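Local coordinates for protein acylneuraminate lyase (Mycoplasma synoviae, PDB 4N4P) that is an acylneuraminate lyase of the dihydrodipicolinate synthetase family, built on a TIM barrel, at residues A[65-70]-A[95-100]; A[12-17]-A[30-35]. One frame throughout, in Å; residues are numbered along the deposited sequence.

Overall arrangement
Two neighbouring contacts of a TIM barrel illustrate how packing chemistry follows depth. Interaction 1 sets helix 59-73 beside helix 88-100 on the outside of the barrel; it runs from a buried methionine contact to a more open side where lysine and glutamate carry opposite charges. Interaction 2 lies deeper and is wholly apolar between side chains: the chain leaving strand 9-12 meets helix 26-39, and every touching residue is buried. The contacts have no helix in common, yet their centres lie only about 15 Å apart and they meet directly, as Val69 of helix 59-73 packs on both Met14 and Val33, its CG2 lying 3.7 Å from Met14 CE.

Interaction 1 of 2, residues A[65-70]-A[95-100]; sequences VMKLVA and AKLAKE
Met66 reaches from helix 59-73 across to helix 88-100 and sets its terminal methyl against Ala98, its CE 3.5 Å from the backbone N and 3.7 Å from CB of that alanine. Its chain runs extended as far as the sulfur and then bends at chi3 (70°), which turns CE onto the small alanine, where the neighbouring backbone can be approached closely. Leu97 comes the other way, its CG anti to the backbone N (chi1 -176°), and pushes its two methyls between Met66 and Lys67. On one branch CD2 lies 4.2 Å from Met66 SD, the two side chains meeting at a slant; on the other, the side chain of Lys67 crosses that of Leu97 at about a right angle and brings NZ 3.7 Å from Leu97 CD1.

This is side-by-side packing of successive helices around a TIM barrel: the segment axes run nearly parallel, 15° apart, with a closest approach of 10.3 Å. Beneath them, Met66 also touches Ile47 of strand 44-47 and Ala98 touches Ile106 of strand 105-108, so the methionine-alanine pair belongs to the layer between helices and barrel.

Toward solvent, Lys67 NZ is 4.3 Å from Glu100 OE2, beyond salt-bridge range. The helices therefore meet through van der Waals contact, to which this charge pair probably adds only a modest long-range attraction.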
loop_
_atom_site.group_PDB
_atom_site.type_symbol
_atom_site.label_atom_id
_atom_site.label_comp_id
_atom_site.label_asym_id
_atom_site.label_seq_id
_atom_site.Cartn_x
_atom_site.Cartn_y
_atom_site.Cartn_z
ATOM N N VAL A 65 30.275 -5.594 -22.343
ATOM C CA VAL A 65 30.044 -4.184 -21.953
ATOM C C VAL A 65 31.083 -3.727 -20.936
ATOM O O VAL A 65 31.624 -2.618 -21.041
ATOM C CB VAL A 65 28.608 -3.939 -21.420
ATOM C CG1 VAL A 65 28.446 -2.499 -20.901
ATOM C CG2 VAL A 65 27.612 -4.178 -22.567
ATOM N N MET A 66 31.365 -4.585 -19.968
ATOM C CA MET A 66 32.338 -4.247 -18.922
ATOM C C MET A 66 33.720 -3.991 -19.527
ATOM O O MET A 66 34.435 -3.052 -19.119
ATOM C CB MET A 66 32.407 -5.351 -17.893
ATOM C CG MET A 66 31.146 -5.462 -17.033
ATOM S SD MET A 66 31.067 -6.902 -15.986
ATOM C CE MET A 66 32.336 -6.538 -14.758
ATOM N N LYS A 67 34.108 -4.841 -20.483
ATOM C CA LYS A 67 35.405 -4.674 -21.163
ATOM C C LYS A 67 35.456 -3.398 -21.970
ATOM O O LYS A 67 36.421 -2.635 -21.879
ATOM C CB LYS A 67 35.704 -5.878 -22.075
ATOM C CG LYS A 67 35.913 -7.118 -21.305
ATOM C CD LYS A 67 35.668 -8.364 -22.135
ATOM C CE LYS A 67 36.062 -9.589 -21.355
ATOM N NZ LYS A 67 37.497 -9.492 -20.922
ATOM N N LEU A 68 34.406 -3.151 -22.745
ATOM C CA LEU A 68 34.369 -2.014 -23.648
ATOM C C LEU A 68 34.375 -0.706 -22.882
ATOM O O LEU A 68 35.007 0.259 -23.313
ATOM C CB LEU A 68 33.143 -2.074 -24.553
ATOM C CG LEU A 68 33.045 -3.193 -25.592
ATOM C CD1 LEU A 68 31.624 -3.224 -26.163
ATOM C CD2 LEU A 68 34.093 -3.064 -26.708
ATOM N N VAL A 69 33.688 -0.682 -21.741
ATOM C CA VAL A 69 33.647 0.534 -20.932
ATOM C C VAL A 69 35.015 0.840 -20.325
ATOM O O VAL A 69 35.498 1.991 -20.370
ATOM C CB VAL A 69 32.566 0.452 -19.816
ATOM C CG1 VAL A 69 32.756 1.562 -18.792
ATOM C CG2 VAL A 69 31.162 0.549 -20.443
ATOM N N ALA A 70 35.640 -0.189 -19.763
ATOM C CA ALA A 70 36.950 -0.014 -19.136
ATOM C C ALA A 70 37.979 0.448 -20.168
ATOM O O ALA A 70 38.781 1.341 -19.880
ATOM C CB ALA A 70 37.391 -1.274 -18.466
ATOM N N ALA A 95 32.068 -10.263 -10.850
ATOM C CA ALA A 95 32.865 -9.608 -9.783
ATOM C C ALA A 95 34.354 -9.779 -10.044
ATOM O O ALA A 95 35.133 -8.829 -9.913
ATOM C CB ALA A 95 32.492 -10.144 -8.389
ATOM N N LYS A 96 34.755 -10.986 -10.441
ATOM C CA LYS A 96 36.166 -11.238 -10.789
ATOM C C LYS A 96 36.610 -10.455 -11.998
ATOM O O LYS A 96 37.727 -9.916 -12.023
ATOM C CB LYS A 96 36.411 -12.743 -11.038
ATOM C CG LYS A 96 36.271 -13.584 -9.809
ATOM C CD LYS A 96 36.463 -15.078 -10.137
ATOM C CE LYS A 96 35.891 -16.003 -9.059
ATOM N NZ LYS A 96 36.661 -16.023 -7.771
ATOM N N LEU A 97 35.745 -10.373 -13.015
ATOM C CA LEU A 97 36.054 -9.577 -14.198
ATOM C C LEU A 97 36.180 -8.085 -13.871
ATOM O O LEU A 97 37.091 -7.431 -14.373
ATOM C CB LEU A 97 35.006 -9.778 -15.314
ATOM C CG LEU A 97 35.269 -9.060 -16.641
ATOM C CD1 LEU A 97 36.603 -9.469 -17.282
ATOM C CD2 LEU A 97 34.109 -9.260 -17.640
ATOM N N ALA A 98 35.251 -7.554 -13.067
ATOM C CA ALA A 98 35.308 -6.160 -12.644
ATOM C C ALA A 98 36.664 -5.857 -11.999
ATOM O O ALA A 98 37.259 -4.820 -12.240
ATOM C CB ALA A 98 34.180 -5.846 -11.656
ATOM N N LYS A 99 37.144 -6.789 -11.189
ATOM C CA LYS A 99 38.411 -6.568 -10.494
ATOM C C LYS A 99 39.584 -6.605 -11.488
ATOM O O LYS A 99 40.484 -5.752 -11.450
ATOM C CB LYS A 99 38.584 -7.626 -9.412
ATOM C CG LYS A 99 39.991 -7.631 -8.753
ATOM C CD LYS A 99 40.290 -6.326 -8.054
ATOM C CE LYS A 99 41.648 -6.396 -7.297
ATOM N NZ LYS A 99 41.562 -7.321 -6.118
ATOM N N GLU A 100 39.576 -7.612 -12.349
ATOM C CA GLU A 100 40.549 -7.737 -13.446
ATOM C C GLU A 100 40.616 -6.460 -14.288
ATOM O O GLU A 100 41.706 -6.019 -14.716
ATOM C CB GLU A 100 40.203 -8.966 -14.317
ATOM C CG GLU A 100 41.097 -9.145 -15.547
ATOM C CD GLU A 100 40.605 -10.218 -16.514
ATOM O OE1 GLU A 100 40.518 -11.395 -16.111
ATOM O OE2 GLU A 100 40.320 -9.889 -17.692
#

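Interaction 2 of 2, residues A[12-17]-A[30-35]; sequences PAMVTP and KEVVNF
Val32 is the bump of this contact, a forked side chain pressed from helix 26-39 against the chain that leaves strand 9-12. The setting is the first beta-alpha unit of a TIM barrel, in which the segment 12-17 passes from the strand toward the helix that follows it. Met14, Val15 and Pro17 form the hollow that receives the fork. CG1 of Val32 lies against Met14, with Val15 more loosely beside it, its CG2 4.4 Å from Val32 CG1, while CG2 of Val32 meets the CG corner of the proline ring, 3.7 Å from Pro17 CG.

Met14, from the loop, is in turn a bump against the helix. Its CG stands anti to the backbone N (chi1 -163°), carrying the sulfur out to where it touches both Val32 and Val33: SD is 3.9 Å from Val32 CG1 and 3.8 Å from Val33 CG2. The chain then bends at chi3, and the methionine also packs on Val69 of helix 59-73. Met261 of helix 253-263 touches both Val15 and Val32.

All five touching residues are buried, and Val15 O is enclosed here without a polar partner in the model. The fit is tightest where Met14 CG meets Val32 CG1, at 3.5 Å.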
loop_
_atom_site.group_PDB
_atom_site.type_symbol
_atom_site.label_atom_id
_atom_site.label_comp_id
_atom_site.label_asym_id
_atom_site.label_seq_id
_atom_site.Cartn_x
_atom_site.Cartn_y
_atom_site.Cartn_z
ATOM N N PRO A 12 26.273 8.980 -13.965
ATOM C CA PRO A 12 25.155 8.514 -14.784
ATOM C C PRO A 12 25.071 6.988 -14.754
ATOM O O PRO A 12 26.106 6.274 -14.795
ATOM C CB PRO A 12 25.527 8.980 -16.208
ATOM C CG PRO A 12 27.052 9.216 -16.140
ATOM C CD PRO A 12 27.262 9.740 -14.762
ATOM N N ALA A 13 23.848 6.493 -14.659
ATOM C CA ALA A 13 23.578 5.072 -14.843
ATOM C C ALA A 13 23.500 4.828 -16.346
ATOM O O ALA A 13 22.474 5.077 -16.997
ATOM C CB ALA A 13 22.286 4.674 -14.143
ATOM N N MET A 14 24.618 4.389 -16.896
ATOM C CA MET A 14 24.829 4.375 -18.341
ATOM C C MET A 14 23.826 3.503 -19.072
ATOM O O MET A 14 23.567 2.405 -18.645
ATOM C CB MET A 14 26.225 3.834 -18.652
ATOM C CG MET A 14 26.667 4.183 -20.076
ATOM S SD MET A 14 28.229 3.401 -20.458
ATOM C CE MET A 14 27.718 1.750 -20.878
ATOM N N VAL A 15 23.290 4.021 -20.173
ATOM C CA VAL A 15 22.474 3.224 -21.087
ATOM C C VAL A 15 23.379 2.242 -21.842
ATOM O O VAL A 15 24.559 2.522 -22.069
ATOM C CB VAL A 15 21.676 4.121 -22.067
ATOM C CG1 VAL A 15 20.685 4.973 -21.273
ATOM C CG2 VAL A 15 22.615 5.024 -22.915
ATOM N N THR A 16 22.815 1.110 -22.236
ATOM C CA THR A 16 23.543 0.132 -23.058
ATOM C C THR A 16 23.082 0.182 -24.532
ATOM O O THR A 16 21.958 -0.180 -24.827
ATOM C CB THR A 16 23.416 -1.316 -22.473
ATOM O OG1 THR A 16 23.798 -1.313 -21.088
ATOM C CG2 THR A 16 24.337 -2.285 -23.240
ATOM N N PRO A 17 23.952 0.638 -25.463
ATOM C CA PRO A 17 23.510 0.711 -26.853
ATOM C C PRO A 17 23.197 -0.633 -27.499
ATOM O O PRO A 17 23.990 -1.571 -27.423
ATOM C CB PRO A 17 24.696 1.387 -27.554
ATOM C CG PRO A 17 25.247 2.261 -26.477
ATOM C CD PRO A 17 25.252 1.308 -25.302
ATOM N N LYS A 30 31.435 2.531 -26.624
ATOM C CA LYS A 30 32.567 3.439 -26.524
ATOM C C LYS A 30 32.161 4.894 -26.749
ATOM O O LYS A 30 32.641 5.790 -26.041
ATOM C CB LYS A 30 33.707 3.041 -27.474
ATOM C CG LYS A 30 34.069 1.539 -27.477
ATOM C CD LYS A 30 35.189 1.237 -26.485
ATOM C CE LYS A 30 35.784 -0.137 -26.653
ATOM N NZ LYS A 30 37.213 -0.173 -27.142
ATOM N N GLU A 31 31.261 5.140 -27.704
ATOM C CA GLU A 31 30.822 6.521 -27.954
ATOM C C GLU A 31 30.035 7.079 -26.765
ATOM O O GLU A 31 30.172 8.242 -26.436
ATOM C CB GLU A 31 29.958 6.629 -29.211
ATOM C CG GLU A 31 30.709 6.348 -30.518
ATOM C CD GLU A 31 29.903 6.762 -31.739
ATOM O OE1 GLU A 31 29.089 7.722 -31.657
ATOM O OE2 GLU A 31 30.097 6.125 -32.799
ATOM N N VAL A 32 29.191 6.261 -26.152
ATOM C CA VAL A 32 28.451 6.726 -24.973
ATOM C C VAL A 32 29.427 7.074 -23.845
ATOM O O VAL A 32 29.259 8.080 -23.180
ATOM C CB VAL A 32 27.422 5.686 -24.506
ATOM C CG1 VAL A 32 26.946 5.956 -23.069
ATOM C CG2 VAL A 32 26.244 5.657 -25.503
ATOM N N VAL A 33 30.421 6.218 -23.611
ATOM C CA VAL A 33 31.423 6.505 -22.561
ATOM C C VAL A 33 32.115 7.844 -22.834
ATOM O O VAL A 33 32.190 8.711 -21.949
ATOM C CB VAL A 33 32.443 5.337 -22.373
ATOM C CG1 VAL A 33 33.606 5.740 -21.390
ATOM C CG2 VAL A 33 31.743 4.090 -21.854
ATOM N N ASN A 34 32.607 8.050 -24.064
ATOM C CA ASN A 34 33.240 9.326 -24.388
ATOM C C ASN A 34 32.317 10.516 -24.191
ATOM O O ASN A 34 32.751 11.562 -23.727
ATOM C CB ASN A 34 33.793 9.337 -25.824
ATOM C CG ASN A 34 34.942 8.346 -26.042
ATOM O OD1 ASN A 34 35.583 7.851 -25.110
ATOM N ND2 ASN A 34 35.223 8.079 -27.320
ATOM N N PHE A 35 31.046 10.378 -24.576
ATOM C CA PHE A 35 30.071 11.449 -24.407
ATOM C C PHE A 35 29.942 11.803 -22.911
ATOM O O PHE A 35 29.990 12.983 -22.523
ATOM C CB PHE A 35 28.718 11.003 -24.996
ATOM C CG PHE A 35 27.600 11.988 -24.793
ATOM C CD1 PHE A 35 27.559 13.176 -25.509
ATOM C CD2 PHE A 35 26.559 11.692 -23.895
ATOM C CE1 PHE A 35 26.495 14.077 -25.337
ATOM C CE2 PHE A 35 25.510 12.568 -23.719
ATOM C CZ PHE A 35 25.471 13.763 -24.443
#